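Local coordinates for putative PII-like nitrogen regulatory protein (Shewanella baltica, PDB 3CE8) that is of unknown function but is probably a PII-like nitrogen regulatory protein that assembles as a trimer, at residues Asp36-Thr41 / Ala98-His103; Val27-Asn32 / Gly54-Phe59. One frame throughout, in Å; residues are numbered along the deposited sequence.

Interaction 1. Residues Asp36-Thr41 / Ala98-His103. With EDO (1,2-ethanediol), chain D.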
loop_
_atom_site.group_PDB
_atom_site.type_symbol
_atom_site.label_atom_id
_atom_site.label_comp_id
_atom_site.label_asym_id
_atom_site.label_seq_id
_atom_site.Cartn_x
_atom_site.Cartn_y
_atom_site.Cartn_z
ATOM N N ASP A 36 -13.387 14.346 5.501
ATOM C CA ASP A 36 -13.897 14.399 6.874
ATOM C C ASP A 36 -15.152 13.566 7.002
ATOM O O ASP A 36 -15.393 12.919 8.018
ATOM C CB ASP A 36 -14.227 15.831 7.306
ATOM C CG ASP A 36 -13.015 16.756 7.295
ATOM O OD1 ASP A 36 -12.075 16.488 6.517
ATOM O OD2 ASP A 36 -13.022 17.774 8.047
ATOM N N ASP A 37 -15.938 13.583 5.938
ATOM C CA ASP A 37 -17.221 12.873 5.905
ATOM C C ASP A 37 -16.930 11.381 5.931
ATOM O O ASP A 37 -17.666 10.591 6.525
ATOM C CB ASP A 37 -18.028 13.248 4.660
ATOM C CG ASP A 37 -18.402 14.721 4.634
ATOM O OD1 ASP A 37 -18.999 15.199 5.616
ATOM O OD2 ASP A 37 -18.089 15.408 3.640
ATOM N N ILE A 38 -15.816 11.015 5.319
ATOM C CA ILE A 38 -15.439 9.616 5.269
ATOM C C ILE A 38 -14.952 9.205 6.656
ATOM O O ILE A 38 -15.255 8.123 7.154
ATOM C CB ILE A 38 -14.359 9.302 4.220
ATOM C CG1 ILE A 38 -14.937 9.353 2.810
ATOM C CG2 ILE A 38 -13.791 7.889 4.427
ATOM C CD1 ILE A 38 -13.919 9.061 1.717
ATOM N N VAL A 39 -14.199 10.086 7.283
ATOM C CA VAL A 39 -13.639 9.788 8.603
ATOM C C VAL A 39 -14.786 9.580 9.573
ATOM O O VAL A 39 -14.776 8.672 10.393
ATOM C CB VAL A 39 -12.685 10.911 9.069
ATOM C CG1 VAL A 39 -12.443 10.880 10.606
ATOM C CG2 VAL A 39 -11.398 10.811 8.285
ATOM N N ASP A 40 -15.802 10.402 9.405
ATOM C CA ASP A 40 -16.966 10.387 10.277
ATOM C C ASP A 40 -17.726 9.098 10.170
ATOM O O ASP A 40 -18.260 8.581 11.145
ATOM C CB ASP A 40 -17.919 11.535 9.942
ATOM C CG ASP A 40 -17.402 12.895 10.427
ATOM O OD1 ASP A 40 -16.427 12.934 11.207
ATOM O OD2 ASP A 40 -17.982 13.927 10.039
ATOM N N THR A 41 -17.745 8.561 8.967
ATOM C CA THR A 41 -18.497 7.340 8.698
ATOM C C THR A 41 -17.795 6.168 9.327
ATOM O O THR A 41 -18.410 5.323 9.976
ATOM C CB THR A 41 -18.602 7.067 7.207
ATOM O OG1 THR A 41 -19.508 8.007 6.628
ATOM C CG2 THR A 41 -19.102 5.653 6.944
ATOM N N ALA A 98 -20.499 4.439 0.271
ATOM C CA ALA A 98 -21.142 4.794 -0.990
ATOM C C ALA A 98 -22.055 5.971 -0.776
ATOM O O ALA A 98 -22.375 6.714 -1.725
ATOM C CB ALA A 98 -21.910 3.634 -1.566
ATOM N N LEU A 99 -22.438 6.169 0.485
ATOM C CA LEU A 99 -23.361 7.264 0.823
ATOM C C LEU A 99 -22.646 8.584 0.827
ATOM O O LEU A 99 -23.189 9.593 0.366
ATOM C CB LEU A 99 -23.991 7.103 2.209
ATOM C CG LEU A 99 -25.300 6.383 2.462
ATOM C CD1 LEU A 99 -25.413 6.163 3.980
ATOM C CD2 LEU A 99 -26.439 7.190 1.939
ATOM N N VAL A 100 -21.431 8.570 1.372
ATOM C CA VAL A 100 -20.664 9.828 1.545
ATOM C C VAL A 100 -20.149 10.321 0.205
ATOM O O VAL A 100 -19.857 11.510 0.031
ATOM C CB VAL A 100 -19.499 9.705 2.560
ATOM C CG1 VAL A 100 -20.022 9.234 3.918
ATOM C CG2 VAL A 100 -18.467 8.758 2.071
ATOM N N CYS A 101 -20.115 9.388 -0.743
ATOM C CA CYS A 101 -19.594 9.645 -2.102
ATOM C C CYS A 101 -20.676 9.915 -3.085
ATOM O O CYS A 101 -20.423 9.937 -4.281
ATOM C CB CYS A 101 -18.875 8.435 -2.645
ATOM S SG CYS A 101 -17.507 7.961 -1.650
ATOM N N LYS A 102 -21.883 10.068 -2.550
ATOM C CA LYS A 102 -23.109 10.291 -3.351
ATOM C C LYS A 102 -22.748 11.151 -4.549
ATOM O O LYS A 102 -23.085 10.829 -5.687
ATOM C CB LYS A 102 -24.250 10.958 -2.504
ATOM C CG LYS A 102 -25.676 10.977 -3.102
ATOM C CD LYS A 102 -26.717 11.717 -2.154
ATOM N N HIS A 103 -21.986 12.205 -4.285
ATOM C CA HIS A 103 -21.720 13.200 -5.314
ATOM C C HIS A 103 -20.252 13.340 -5.710
ATOM O O HIS A 103 -19.917 14.157 -6.581
ATOM C CB HIS A 103 -22.283 14.574 -4.872
ATOM C CG HIS A 103 -23.776 14.609 -4.672
ATOM N ND1 HIS A 103 -24.664 14.859 -5.701
ATOM C CD2 HIS A 103 -24.529 14.471 -3.551
ATOM C CE1 HIS A 103 -25.898 14.847 -5.226
ATOM N NE2 HIS A 103 -25.845 14.614 -3.925
HETATM C C1 EDO D . -21.891 4.572 9.910
HETATM O O1 EDO D . -21.440 5.931 9.916
HETATM C C2 EDO D . -22.306 4.009 11.274
HETATM O O2 EDO D . -23.252 2.965 11.069
#

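Interaction 2. Residues Val27-Asn32 / Gly54-Phe59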
loop_
_atom_site.group_PDB
_atom_site.type_symbol
_atom_site.label_atom_id
_atom_site.label_comp_id
_atom_site.label_asym_id
_atom_site.label_seq_id
_atom_site.Cartn_x
_atom_site.Cartn_y
_atom_site.Cartn_z
ATOM N N VAL A 27 -8.939 -0.205 0.150
ATOM C CA VAL A 27 -8.165 0.992 -0.227
ATOM C C VAL A 27 -9.092 1.843 -1.057
ATOM O O VAL A 27 -9.720 1.390 -2.026
ATOM C CB VAL A 27 -6.896 0.705 -1.040
ATOM C CG1 VAL A 27 -6.235 2.036 -1.416
ATOM C CG2 VAL A 27 -5.956 -0.201 -0.241
ATOM N N LEU A 28 -9.170 3.089 -0.631
ATOM C CA LEU A 28 -10.120 4.082 -1.173
ATOM C C LEU A 28 -9.418 5.395 -1.471
ATOM O O LEU A 28 -8.752 5.950 -0.605
ATOM C CB LEU A 28 -11.226 4.274 -0.118
ATOM C CG LEU A 28 -12.277 5.355 -0.314
ATOM C CD1 LEU A 28 -13.203 5.057 -1.494
ATOM C CD2 LEU A 28 -13.058 5.459 0.981
ATOM N N ILE A 29 -9.523 5.842 -2.722
ATOM C CA ILE A 29 -8.899 7.096 -3.173
ATOM C C ILE A 29 -9.996 8.141 -3.245
ATOM O O ILE A 29 -10.746 8.212 -4.213
ATOM C CB ILE A 29 -8.173 6.944 -4.533
ATOM C CG1 ILE A 29 -7.199 5.765 -4.473
ATOM C CG2 ILE A 29 -7.438 8.201 -4.910
ATOM C CD1 ILE A 29 -6.327 5.790 -3.250
ATOM N N ALA A 30 -10.041 8.942 -2.184
ATOM C CA ALA A 30 -11.060 9.950 -1.923
ATOM C C ALA A 30 -10.589 11.351 -2.179
ATOM O O ALA A 30 -9.435 11.728 -1.958
ATOM C CB ALA A 30 -11.535 9.836 -0.474
ATOM N N GLN A 31 -11.537 12.155 -2.602
ATOM C CA GLN A 31 -11.243 13.555 -2.894
ATOM C C GLN A 31 -11.122 14.253 -1.562
ATOM O O GLN A 31 -11.736 13.855 -0.594
ATOM C CB GLN A 31 -12.324 14.155 -3.782
ATOM C CG GLN A 31 -12.834 13.134 -4.815
ATOM C CD GLN A 31 -13.567 13.775 -5.954
ATOM O OE1 GLN A 31 -13.088 14.758 -6.528
ATOM N NE2 GLN A 31 -14.722 13.206 -6.321
ATOM N N ASN A 32 -10.283 15.268 -1.516
ATOM C CA ASN A 32 -9.980 15.965 -0.253
ATOM C C ASN A 32 -11.174 16.586 0.452
ATOM O O ASN A 32 -11.165 16.729 1.669
ATOM C CB ASN A 32 -8.850 17.000 -0.423
ATOM C CG ASN A 32 -7.463 16.336 -0.565
ATOM O OD1 ASN A 32 -7.220 15.233 -0.053
ATOM N ND2 ASN A 32 -6.548 17.021 -1.243
ATOM N N GLY A 54 -3.496 8.623 4.169
ATOM C CA GLY A 54 -2.366 9.388 3.701
ATOM C C GLY A 54 -2.638 10.129 2.416
ATOM O O GLY A 54 -3.551 9.808 1.672
ATOM N N ASN A 55 -1.827 11.131 2.170
ATOM C CA ASN A 55 -1.903 11.912 0.937
ATOM C C ASN A 55 -1.191 11.221 -0.215
ATOM O O ASN A 55 -0.082 10.733 -0.069
ATOM C CB ASN A 55 -1.302 13.312 1.142
ATOM C CG ASN A 55 -2.243 14.248 1.902
ATOM O OD1 ASN A 55 -3.487 14.086 1.893
ATOM N ND2 ASN A 55 -1.656 15.254 2.542
ATOM N N ILE A 56 -1.870 11.143 -1.349
ATOM C CA ILE A 56 -1.258 10.638 -2.596
ATOM C C ILE A 56 -1.652 11.516 -3.792
ATOM O O ILE A 56 -2.635 12.249 -3.777
ATOM C CB ILE A 56 -1.517 9.102 -2.913
ATOM C CG1 ILE A 56 -3.012 8.788 -3.009
ATOM C CG2 ILE A 56 -0.755 8.151 -1.927
ATOM C CD1 ILE A 56 -3.634 9.331 -4.254
ATOM N N CYS A 57 -0.816 11.454 -4.810
ATOM C CA CYS A 57 -1.064 12.122 -6.069
ATOM C C CYS A 57 -1.695 11.126 -7.065
ATOM O O CYS A 57 -1.195 10.015 -7.263
ATOM C CB CYS A 57 0.244 12.649 -6.585
ATOM S SG CYS A 57 -0.026 13.774 -7.818
ATOM N N GLY A 58 -2.819 11.501 -7.660
ATOM C CA GLY A 58 -3.561 10.588 -8.538
ATOM C C GLY A 58 -3.849 11.068 -9.934
ATOM O O GLY A 58 -4.289 12.192 -10.161
ATOM N N PHE A 59 -3.571 10.189 -10.882
ATOM C CA PHE A 59 -3.863 10.447 -12.287
ATOM C C PHE A 59 -5.080 9.657 -12.729
ATOM O O PHE A 59 -5.545 8.703 -12.063
ATOM C CB PHE A 59 -2.686 10.112 -13.184
ATOM C CG PHE A 59 -1.474 10.963 -12.937
ATOM C CD1 PHE A 59 -0.751 10.853 -11.763
ATOM C CD2 PHE A 59 -1.041 11.849 -13.885
ATOM C CE1 PHE A 59 0.356 11.633 -11.549
ATOM C CE2 PHE A 59 0.070 12.631 -13.667
ATOM C CZ PHE A 59 0.766 12.515 -12.499
#

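Interaction 1. Residues Asp36-Thr41 / Ala98-His103
Val100 lies at the centre of this contact between helices 35-42 and 90-100: its two methyls part so that each meets a different side chain of helix 35-42. The apolar share falls to CG2, which sits 3.7 Å from CG1 of Ile38, the two side chains crossing at about a right angle. CG1 faces oxygens, 3.8 Å from Asp37 O and 3.0 Å from Thr41 OG1, the latter a tight approach for a methyl and a hydroxyl. Asp37 adds a looser touch, its CB lying 4.4 Å from CB of Val100.

The two helices pack on one face of the antiparallel sheet of a ferredoxin-like βαββαβ fold, as in PII proteins, and Ile38 and Thr41 also touch Leu97 one turn earlier in helix 90-100.

No hydrogen bond crosses between the segments. With chi1 at -72°, Thr41 OG1 lies beside its own backbone N and donates to Asp37 O at 3.2 Å; the Thr41 N-H reaches that oxygen from the opposite face of the carbonyl plane. A valine here, having no hydroxyl, would probably lose the bond that fixes the rotamer and leave Asp37 O to the backbone N-H. Thr41 O accepts from O1 of an ethanediol, probably a crystallisation additive, at 3.1 Å.

Interaction 2. Residues Val27-Asn32 / Gly54-Phe59
Ile56 has chi1 at 58°, which sets CG1 in the crowded position between backbone N and carbonyl carbon, and chi2 of 72° brings the end CD1 nearer to Ile29. In Ile29, chi1 of -52° places the branch methyl CG2 anti to the backbone N. CG2 of Ile29 and CD1 of Ile56 then meet at 4.0 Å, the branch of one residue against the chain end of the other, with the side chains crossing at about a right angle. The touch is light and wholly apolar. At Gly58, whose CA is 8.3 Å from Ile29 CA, there is no side chain to meet CG2. The amides of Asn32 and Asn55 approach without bonding, OD1 to OD1 at 4.4 Å. A phosphate ion, probably from the crystallisation liquor, lies about 3 Å from the side chain of Ile56.

No hydrogen bond joins the two segments, since strand 74-86 runs between them in the sheet: Leu28 and Ala30 bond to its Phe81 and Cys79, and Gly54 to its Lys80. Cys57 to Phe59 continue the sheet as an antiparallel ladder with a strand of the third subunit. Leu28 and Ala30 pack on Ile38 of helix 35-42, while Ile29 lies on the other face of this ferredoxin-like sheet, against Phe78 and Lys80 of strand 74-86 and Trp109 of strand 106-112.

In the fold
The segments come in the order 27-32, 36-41, 54-59, then 98-103, so those of interactions 1 and 2 alternate within one ferredoxin-like fold. Their centres are 14 Å apart, and Ile38 bridges them, its CD1 lying 3.3 Å from Ala30 CB and 3.8 Å from Leu28 CD2. Strand 23-31 thus works on both sides: alternate residues, Leu28 and Ala30, meet helix 35-42, whereas Ile29 belongs to interaction 2. One contact joins the two helices over the sheet; the other links two strands separated by strand 74-86. Val39 of helix 35-42 packs on Phe59 of the second subunit, and segment 54-59 pairs with a strand of the third, consistent with a PII-like trimer.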